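Local coordinates for natterin-like protein (Lethenteron camtschaticum, PDB 5ZU4) that probably binds glycans through a jacalin-like lectin domain and, like other aerolysin-family proteins, probably forms membrane pores, at residues E68-E73 with T96-E101; N26-Q31 with V47-G52. All coordinates share one frame; numbering follows the deposited sequence.

Contact 1 of 2, residues E68-E73 with T96-E101; sequences EFESGE and TSRSRE
Glu73 and Arg100 meet in a side-on salt bridge between two loops of the jacalin-like lectin domain, a beta-prism fold in which 68-73 carries the chain from one four-stranded sheet to the next and 96-101 is the tight connection of a hairpin. With CG anti to its backbone N (chi1 -177°) and the chain extended beyond, Glu73 sends its carboxylate across to the other loop, a reach that suits glutamate. Arg100 NE gives a nearly straight bond of 3.2 Å to Glu73 OE2, and Arg100 NH2 bonds to Glu73 OE1 at 3.0 Å, both on syn lone pairs, although the carboxylate and guanidinium planes are turned 33° apart. Arg100 NH2 also makes a hydrogen bond of 2.6 Å to Glu68 O. The two carboxylate oxygens have second donors: Thr96 OG1 donates to Glu73 OE2 at 2.6 Å, on its anti lone pair, while Glu70 N gives its hydrogen to OE1. Four donors thus fix the carboxylate's rotation, and the positive surroundings probably keep it ionised. Thr96 OG1 in turn accepts from the backbone N of Arg98, an ST turn, and from that of Arg100.

Arg98 makes the second crossing. Its chain bends at chi2 (-95°), with CG packing against Glu73 CG at 3.6 Å, and one face of its guanidinium lies over Glu73 CB. Gly72 sits in the 70-73 type II turn with a positive phi, a conformation glycine adopts readily. The guanidinium edge carries a weak charged bond from Arg98 NH2 to Glu70 OE1, and Arg98 NH1 donates to Ser71 O at 2.9 Å.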
ATOM      1  N   GLU B  68      -5.874  -6.866  28.543  1.00 55.88           N
ATOM      2  CA  GLU B  68      -4.996  -7.004  27.390  1.00 55.98           C
ATOM      3  C   GLU B  68      -5.307  -5.892  26.388  1.00 54.72           C
ATOM      4  O   GLU B  68      -6.472  -5.702  25.981  1.00 48.17           O
ATOM      5  CB  GLU B  68      -5.157  -8.376  26.730  1.00 58.83           C
ATOM      6  CG  GLU B  68      -4.292  -8.601  25.476  1.00 62.30           C
ATOM      7  CD  GLU B  68      -3.876 -10.062  25.266  1.00 68.01           C
ATOM      8  OE1 GLU B  68      -4.667 -10.985  25.567  1.00 65.65           O
ATOM      9  OE2 GLU B  68      -2.739 -10.291  24.802  1.00 75.09           O
ATOM     10  N   PHE B  69      -4.259  -5.167  25.990  1.00 56.18           N
ATOM     11  CA  PHE B  69      -4.378  -4.095  24.974  1.00 56.15           C
ATOM     12  C   PHE B  69      -4.569  -4.668  23.574  1.00 53.19           C
ATOM     13  O   PHE B  69      -3.926  -5.652  23.197  1.00 52.22           O
ATOM     14  CB  PHE B  69      -3.148  -3.173  24.989  1.00 51.85           C
ATOM     15  CG  PHE B  69      -3.079  -2.280  26.208  1.00 54.48           C
ATOM     16  CD1 PHE B  69      -2.521  -2.742  27.398  1.00 49.28           C
ATOM     17  CD2 PHE B  69      -3.578  -0.977  26.165  1.00 49.65           C
ATOM     18  CE1 PHE B  69      -2.454  -1.917  28.502  1.00 52.04           C
ATOM     19  CE2 PHE B  69      -3.517  -0.159  27.275  1.00 46.33           C
ATOM     20  CZ  PHE B  69      -2.964  -0.628  28.434  1.00 51.10           C
ATOM     21  N   GLU B  70      -5.463  -4.055  22.811  1.00 50.48           N
ATOM     22  CA  GLU B  70      -5.517  -4.338  21.388  1.00 54.69           C
ATOM     23  C   GLU B  70      -4.315  -3.685  20.676  1.00 53.85           C
ATOM     24  O   GLU B  70      -3.696  -2.736  21.189  1.00 49.90           O
ATOM     25  CB  GLU B  70      -6.843  -3.858  20.785  1.00 59.13           C
ATOM     26  CG  GLU B  70      -8.071  -4.618  21.283  1.00 65.68           C
ATOM     27  CD  GLU B  70      -9.386  -4.017  20.796  1.00 69.87           C
ATOM     28  OE1 GLU B  70      -9.606  -2.810  20.985  1.00 67.78           O
ATOM     29  OE2 GLU B  70     -10.216  -4.752  20.222  1.00 84.38           O
ATOM     30  N   SER B  71      -3.997  -4.220  19.502  1.00 53.43           N
ATOM     31  CA  SER B  71      -3.025  -3.645  18.581  1.00 52.27           C
ATOM     32  C   SER B  71      -3.439  -2.229  18.224  1.00 51.90           C
ATOM     33  O   SER B  71      -4.536  -2.030  17.710  1.00 46.05           O
ATOM     34  CB  SER B  71      -2.979  -4.473  17.290  1.00 55.42           C
ATOM     35  OG  SER B  71      -2.450  -5.771  17.535  1.00 55.79           O
ATOM     36  N   GLY B  72      -2.580  -1.250  18.516  1.00 46.47           N
ATOM     37  CA  GLY B  72      -2.878   0.166  18.205  1.00 47.32           C
ATOM     38  C   GLY B  72      -3.714   0.923  19.232  1.00 46.51           C
ATOM     39  O   GLY B  72      -4.054   2.085  19.031  1.00 46.03           O
ATOM     40  N   GLU B  73      -4.031   0.273  20.344  1.00 45.59           N
ATOM     41  CA  GLU B  73      -4.741   0.911  21.440  1.00 45.37           C
ATOM     42  C   GLU B  73      -3.682   1.416  22.425  1.00 43.35           C
ATOM     43  O   GLU B  73      -2.802   0.665  22.819  1.00 44.80           O
ATOM     44  CB  GLU B  73      -5.657  -0.120  22.118  1.00 46.96           C
ATOM     45  CG  GLU B  73      -6.519   0.414  23.251  1.00 48.82           C
ATOM     46  CD  GLU B  73      -7.420  -0.653  23.873  1.00 55.27           C
ATOM     47  OE1 GLU B  73      -7.164  -1.872  23.659  1.00 53.37           O
ATOM     48  OE2 GLU B  73      -8.386  -0.263  24.583  1.00 53.70           O
ATOM     49  N   THR B  96      -8.294   3.807  27.902  1.00 49.39           N
ATOM     50  CA  THR B  96      -7.553   3.716  26.652  1.00 47.68           C
ATOM     51  C   THR B  96      -8.022   4.689  25.580  1.00 47.21           C
ATOM     52  O   THR B  96      -9.029   5.376  25.721  1.00 46.58           O
ATOM     53  CB  THR B  96      -7.609   2.309  26.074  1.00 49.46           C
ATOM     54  OG1 THR B  96      -8.901   2.069  25.509  1.00 48.87           O
ATOM     55  CG2 THR B  96      -7.290   1.273  27.148  1.00 52.01           C
ATOM     56  N   SER B  97      -7.240   4.742  24.511  1.00 46.32           N
ATOM     57  CA  SER B  97      -7.592   5.424  23.264  1.00 47.99           C
ATOM     58  C   SER B  97      -8.929   4.937  22.633  1.00 49.03           C
ATOM     59  O   SER B  97      -9.516   5.631  21.830  1.00 49.58           O
ATOM     60  CB  SER B  97      -6.428   5.252  22.260  1.00 45.37           C
ATOM     61  OG  SER B  97      -6.107   3.866  22.001  1.00 38.15           O
ATOM     62  N   ARG B  98      -9.380   3.739  22.993  1.00 53.29           N
ATOM     63  CA  ARG B  98     -10.671   3.194  22.554  1.00 56.43           C
ATOM     64  C   ARG B  98     -11.726   3.252  23.664  1.00 55.73           C
ATOM     65  O   ARG B  98     -12.704   2.517  23.601  1.00 52.54           O
ATOM     66  CB  ARG B  98     -10.521   1.726  22.109  1.00 54.65           C
ATOM     67  CG  ARG B  98      -9.305   1.405  21.245  1.00 58.17           C
ATOM     68  CD  ARG B  98      -9.581   1.421  19.751  1.00 61.76           C
ATOM     69  NE  ARG B  98      -8.367   1.165  18.949  1.00 62.22           N
ATOM     70  CZ  ARG B  98      -7.828  -0.035  18.687  1.00 64.44           C
ATOM     71  NH1 ARG B  98      -6.731  -0.111  17.934  1.00 62.33           N
ATOM     72  NH2 ARG B  98      -8.357  -1.161  19.172  1.00 66.49           N
ATOM     73  N   SER B  99     -11.524   4.104  24.676  1.00 54.32           N
ATOM     74  CA  SER B  99     -12.475   4.264  25.780  1.00 57.87           C
ATOM     75  C   SER B  99     -12.746   3.013  26.634  1.00 58.03           C
ATOM     76  O   SER B  99     -13.723   2.978  27.363  1.00 54.90           O
ATOM     77  CB  SER B  99     -13.793   4.836  25.249  1.00 58.67           C
ATOM     78  OG  SER B  99     -13.562   6.076  24.615  1.00 59.09           O
ATOM     79  N   ARG B 100     -11.876   2.003  26.556  1.00 58.54           N
ATOM     80  CA  ARG B 100     -11.971   0.827  27.415  1.00 57.05           C
ATOM     81  C   ARG B 100     -11.335   1.180  28.752  1.00 59.43           C
ATOM     82  O   ARG B 100     -10.378   1.954  28.803  1.00 58.91           O
ATOM     83  CB  ARG B 100     -11.286  -0.398  26.802  1.00 56.05           C
ATOM     84  CG  ARG B 100     -11.952  -0.945  25.534  1.00 58.16           C
ATOM     85  CD  ARG B 100     -11.672  -2.435  25.327  1.00 59.43           C
ATOM     86  NE  ARG B 100     -10.237  -2.748  25.296  1.00 59.63           N
ATOM     87  CZ  ARG B 100      -9.705  -3.973  25.364  1.00 67.14           C
ATOM     88  NH1 ARG B 100     -10.473  -5.054  25.479  1.00 69.00           N
ATOM     89  NH2 ARG B 100      -8.381  -4.132  25.305  1.00 65.80           N
ATOM     90  N   GLU B 101     -11.873   0.610  29.826  1.00 61.21           N
ATOM     91  CA  GLU B 101     -11.548   1.036  31.179  1.00 63.94           C
ATOM     92  C   GLU B 101     -11.006  -0.151  31.992  1.00 64.96           C
ATOM     93  O   GLU B 101     -11.405  -1.313  31.790  1.00 55.15           O
ATOM     94  CB  GLU B 101     -12.788   1.664  31.815  1.00 68.48           C
ATOM     95  CG  GLU B 101     -12.494   2.598  32.982  1.00 83.55           C
ATOM     96  CD  GLU B 101     -13.715   3.407  33.462  1.00 90.48           C
ATOM     97  OE1 GLU B 101     -14.421   4.057  32.627  1.00 77.49           O
ATOM     98  OE2 GLU B 101     -13.951   3.401  34.699  1.00 86.93           O
TER

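Contact 2 of 2, residues N26-Q31 with V47-G52; sequences NAATLQ and VWLTDG. With EDO (1,2-ethanediol), chain K.
A first torsion of 49° sets Thr50 OG1 between its own backbone N and carbonyl carbon, where it receives the N-H of Thr29 in an almost straight bond of 3.0 Å; Thr50 CG2, beside the backbone N, packs 3.5 Å from Thr29 OG1. Threonine suits the site because its hydroxyl can accept from Thr29 N and bond to Asn204 O, while its methyl packs against the oxygens of Thr29. Thr50 N returns a bond to Thr29 O, 2.8 Å away. Asn26 ND2 points its N-H almost straight (171°) at Asp51 OD2, a 2.9 Å hydrogen bond on the anti side, somewhat above the carboxylate plane. Ala28 CB lies squarely over one face of that carboxylate, 3.7 Å from Asp51 CG.

Farther along, Leu30 and Leu49 form an antiparallel non-hydrogen-bonded pair of a beta hairpin, and Gln31 N bonds to Trp48 O at 2.8 Å. Gln31, CG anti to its backbone N and extended, brings OE1 to 3.4 Å from Thr50 CA, with NE2 weakly hydrogen-bonded to Glu68 OE2. Leu30 CD1 touches Val47 CG1 at 3.4 Å. A 1,2-ethanediol, probably from crystallisation, bonds weakly through O2 to Thr29 OG1, and also to Gly122 O and Cys124 N. Strands 30-37 and 42-49 are the central pair of their four-stranded sheet; Leu30 leans on Cys124 of strand 123-131, and Asn26 and Asp51 touch Asn204, just before helix 206-209.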
ATOM      1  N   ASN B  26      14.549  -2.403  23.314  1.00 57.42           N
ATOM      2  CA  ASN B  26      14.047  -2.930  22.032  1.00 51.58           C
ATOM      3  C   ASN B  26      12.657  -2.398  21.592  1.00 45.83           C
ATOM      4  O   ASN B  26      11.945  -3.028  20.810  1.00 50.79           O
ATOM      5  CB  ASN B  26      14.120  -4.456  22.070  1.00 55.81           C
ATOM      6  CG  ASN B  26      13.129  -5.093  23.034  1.00 59.33           C
ATOM      7  OD1 ASN B  26      12.568  -4.454  23.939  1.00 61.17           O
ATOM      8  ND2 ASN B  26      12.913  -6.382  22.841  1.00 59.63           N
ATOM      9  N   ALA B  27      12.275  -1.234  22.099  1.00 45.75           N
ATOM     10  CA  ALA B  27      10.935  -0.647  21.887  1.00 50.34           C
ATOM     11  C   ALA B  27       9.719  -1.583  22.128  1.00 51.78           C
ATOM     12  O   ALA B  27       8.649  -1.428  21.507  1.00 50.55           O
ATOM     13  CB  ALA B  27      10.850  -0.017  20.506  1.00 50.61           C
ATOM     14  N   ALA B  28       9.874  -2.511  23.066  1.00 46.71           N
ATOM     15  CA  ALA B  28       8.787  -3.381  23.463  1.00 50.48           C
ATOM     16  C   ALA B  28       7.933  -2.571  24.403  1.00 46.89           C
ATOM     17  O   ALA B  28       8.454  -1.779  25.190  1.00 45.30           O
ATOM     18  CB  ALA B  28       9.323  -4.618  24.176  1.00 55.19           C
ATOM     19  N   THR B  29       6.634  -2.786  24.320  1.00 42.42           N
ATOM     20  CA  THR B  29       5.670  -1.998  25.056  1.00 45.54           C
ATOM     21  C   THR B  29       4.674  -2.903  25.795  1.00 47.11           C
ATOM     22  O   THR B  29       4.602  -4.119  25.560  1.00 44.92           O
ATOM     23  CB  THR B  29       4.890  -1.084  24.080  1.00 46.20           C
ATOM     24  OG1 THR B  29       4.262  -1.898  23.078  1.00 40.33           O
ATOM     25  CG2 THR B  29       5.831  -0.068  23.412  1.00 45.51           C
ATOM     26  N   LEU B  30       3.887  -2.283  26.669  1.00 47.87           N
ATOM     27  CA  LEU B  30       2.981  -3.012  27.537  1.00 47.80           C
ATOM     28  C   LEU B  30       1.868  -3.656  26.730  1.00 46.11           C
ATOM     29  O   LEU B  30       1.150  -2.965  26.043  1.00 48.81           O
ATOM     30  CB  LEU B  30       2.362  -2.078  28.576  1.00 46.22           C
ATOM     31  CG  LEU B  30       1.363  -2.708  29.542  1.00 47.01           C
ATOM     32  CD1 LEU B  30       2.020  -3.895  30.247  1.00 50.68           C
ATOM     33  CD2 LEU B  30       0.892  -1.700  30.568  1.00 50.84           C
ATOM     34  N   GLN B  31       1.740  -4.977  26.823  1.00 49.03           N
ATOM     35  CA  GLN B  31       0.675  -5.710  26.137  1.00 51.16           C
ATOM     36  C   GLN B  31      -0.432  -6.076  27.093  1.00 54.32           C
ATOM     37  O   GLN B  31      -1.598  -6.020  26.725  1.00 53.16           O
ATOM     38  CB  GLN B  31       1.218  -6.986  25.476  1.00 52.44           C
ATOM     39  CG  GLN B  31       0.248  -7.581  24.468  1.00 54.49           C
ATOM     40  CD  GLN B  31       0.863  -8.639  23.565  1.00 62.35           C
ATOM     41  OE1 GLN B  31       2.065  -8.649  23.289  1.00 61.62           O
ATOM     42  NE2 GLN B  31       0.019  -9.537  23.079  1.00 68.32           N
ATOM     43  N   VAL B  47       2.924  -8.524  34.470  1.00 58.47           N
ATOM     44  CA  VAL B  47       3.082  -7.602  33.345  1.00 56.17           C
ATOM     45  C   VAL B  47       3.688  -8.319  32.143  1.00 53.66           C
ATOM     46  O   VAL B  47       4.749  -8.941  32.271  1.00 52.45           O
ATOM     47  CB  VAL B  47       3.998  -6.441  33.750  1.00 58.06           C
ATOM     48  CG1 VAL B  47       3.972  -5.345  32.693  1.00 64.40           C
ATOM     49  CG2 VAL B  47       3.540  -5.855  35.068  1.00 56.79           C
ATOM     50  N   TRP B  48       3.031  -8.210  30.985  1.00 48.42           N
ATOM     51  CA  TRP B  48       3.542  -8.765  29.736  1.00 51.32           C
ATOM     52  C   TRP B  48       3.930  -7.621  28.774  1.00 49.25           C
ATOM     53  O   TRP B  48       3.188  -6.650  28.619  1.00 47.03           O
ATOM     54  CB  TRP B  48       2.480  -9.600  29.018  1.00 55.86           C
ATOM     55  CG  TRP B  48       1.941 -10.886  29.639  1.00 61.04           C
ATOM     56  CD1 TRP B  48       2.077 -12.154  29.125  1.00 66.25           C
ATOM     57  CD2 TRP B  48       1.088 -11.022  30.786  1.00 62.93           C
ATOM     58  NE1 TRP B  48       1.403 -13.065  29.900  1.00 63.15           N
ATOM     59  CE2 TRP B  48       0.776 -12.398  30.917  1.00 66.27           C
ATOM     60  CE3 TRP B  48       0.561 -10.124  31.720  1.00 59.69           C
ATOM     61  CZ2 TRP B  48      -0.030 -12.886  31.947  1.00 69.93           C
ATOM     62  CZ3 TRP B  48      -0.235 -10.607  32.737  1.00 64.45           C
ATOM     63  CH2 TRP B  48      -0.524 -11.977  32.847  1.00 68.45           C
ATOM     64  N   LEU B  49       5.059  -7.760  28.095  1.00 50.85           N
ATOM     65  CA  LEU B  49       5.444  -6.842  27.013  1.00 50.76           C
ATOM     66  C   LEU B  49       5.296  -7.485  25.637  1.00 50.62           C
ATOM     67  O   LEU B  49       5.191  -8.695  25.515  1.00 50.97           O
ATOM     68  CB  LEU B  49       6.876  -6.355  27.194  1.00 49.39           C
ATOM     69  CG  LEU B  49       7.185  -5.618  28.493  1.00 48.64           C
ATOM     70  CD1 LEU B  49       8.636  -5.170  28.502  1.00 50.70           C
ATOM     71  CD2 LEU B  49       6.282  -4.438  28.735  1.00 50.06           C
ATOM     72  N   THR B  50       5.316  -6.657  24.598  1.00 51.35           N
ATOM     73  CA  THR B  50       5.048  -7.111  23.228  1.00 48.68           C
ATOM     74  C   THR B  50       6.079  -8.084  22.615  1.00 47.43           C
ATOM     75  O   THR B  50       5.772  -8.746  21.620  1.00 49.98           O
ATOM     76  CB  THR B  50       4.860  -5.907  22.281  1.00 46.96           C
ATOM     77  OG1 THR B  50       5.930  -4.980  22.474  1.00 48.84           O
ATOM     78  CG2 THR B  50       3.532  -5.228  22.546  1.00 45.08           C
ATOM     79  N   ASP B  51       7.275  -8.149  23.200  1.00 49.00           N
ATOM     80  CA  ASP B  51       8.345  -9.094  22.810  1.00 50.17           C
ATOM     81  C   ASP B  51       8.270 -10.442  23.554  1.00 50.33           C
ATOM     82  O   ASP B  51       9.226 -11.216  23.549  1.00 51.44           O
ATOM     83  CB  ASP B  51       9.750  -8.447  23.011  1.00 47.53           C
ATOM     84  CG  ASP B  51      10.105  -8.199  24.486  1.00 52.64           C
ATOM     85  OD1 ASP B  51       9.222  -8.309  25.373  1.00 54.98           O
ATOM     86  OD2 ASP B  51      11.283  -7.882  24.774  1.00 54.53           O
ATOM     87  N   GLY B  52       7.146 -10.707  24.209  1.00 53.55           N
ATOM     88  CA  GLY B  52       6.927 -11.969  24.897  1.00 59.78           C
ATOM     89  C   GLY B  52       7.340 -12.019  26.363  1.00 61.84           C
ATOM     90  O   GLY B  52       6.957 -12.948  27.053  1.00 59.61           O
TER
HETATM   91  C1  EDO K 401       0.138   0.392  25.225  1.00 62.34           C
HETATM   92  O1  EDO K 401       0.432   1.568  26.019  1.00 58.94           O
HETATM   93  C2  EDO K 401       0.451   0.575  23.730  1.00 58.32           C
HETATM   94  O2  EDO K 401       1.129  -0.594  23.206  1.00 61.42           O

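Overall arrangement
Both contacts belong to the jacalin-like lectin domain, their centres about 15 Å apart, and they follow one another along the chain: contact 2 closes before contact 1 opens. Contact 2 joins the central strands 30-37 and 42-49 of one four-stranded antiparallel sheet, whereas contact 1 links the exit of its edge strand 65-68 to the hairpin connection between strands 89-96 and 101-105 of a second sheet. They meet where strands 30-37 and 65-68 run side by side: Phe69 N lies 2.9 Å from Gln31 O, a probable hydrogen bond. Contact 1 therefore bridges two sheets of the prism, while contact 2 lies at the open end of the 30-37/42-49 hairpin, which continues into the turn 49-52 and faces the aerolysin-like part.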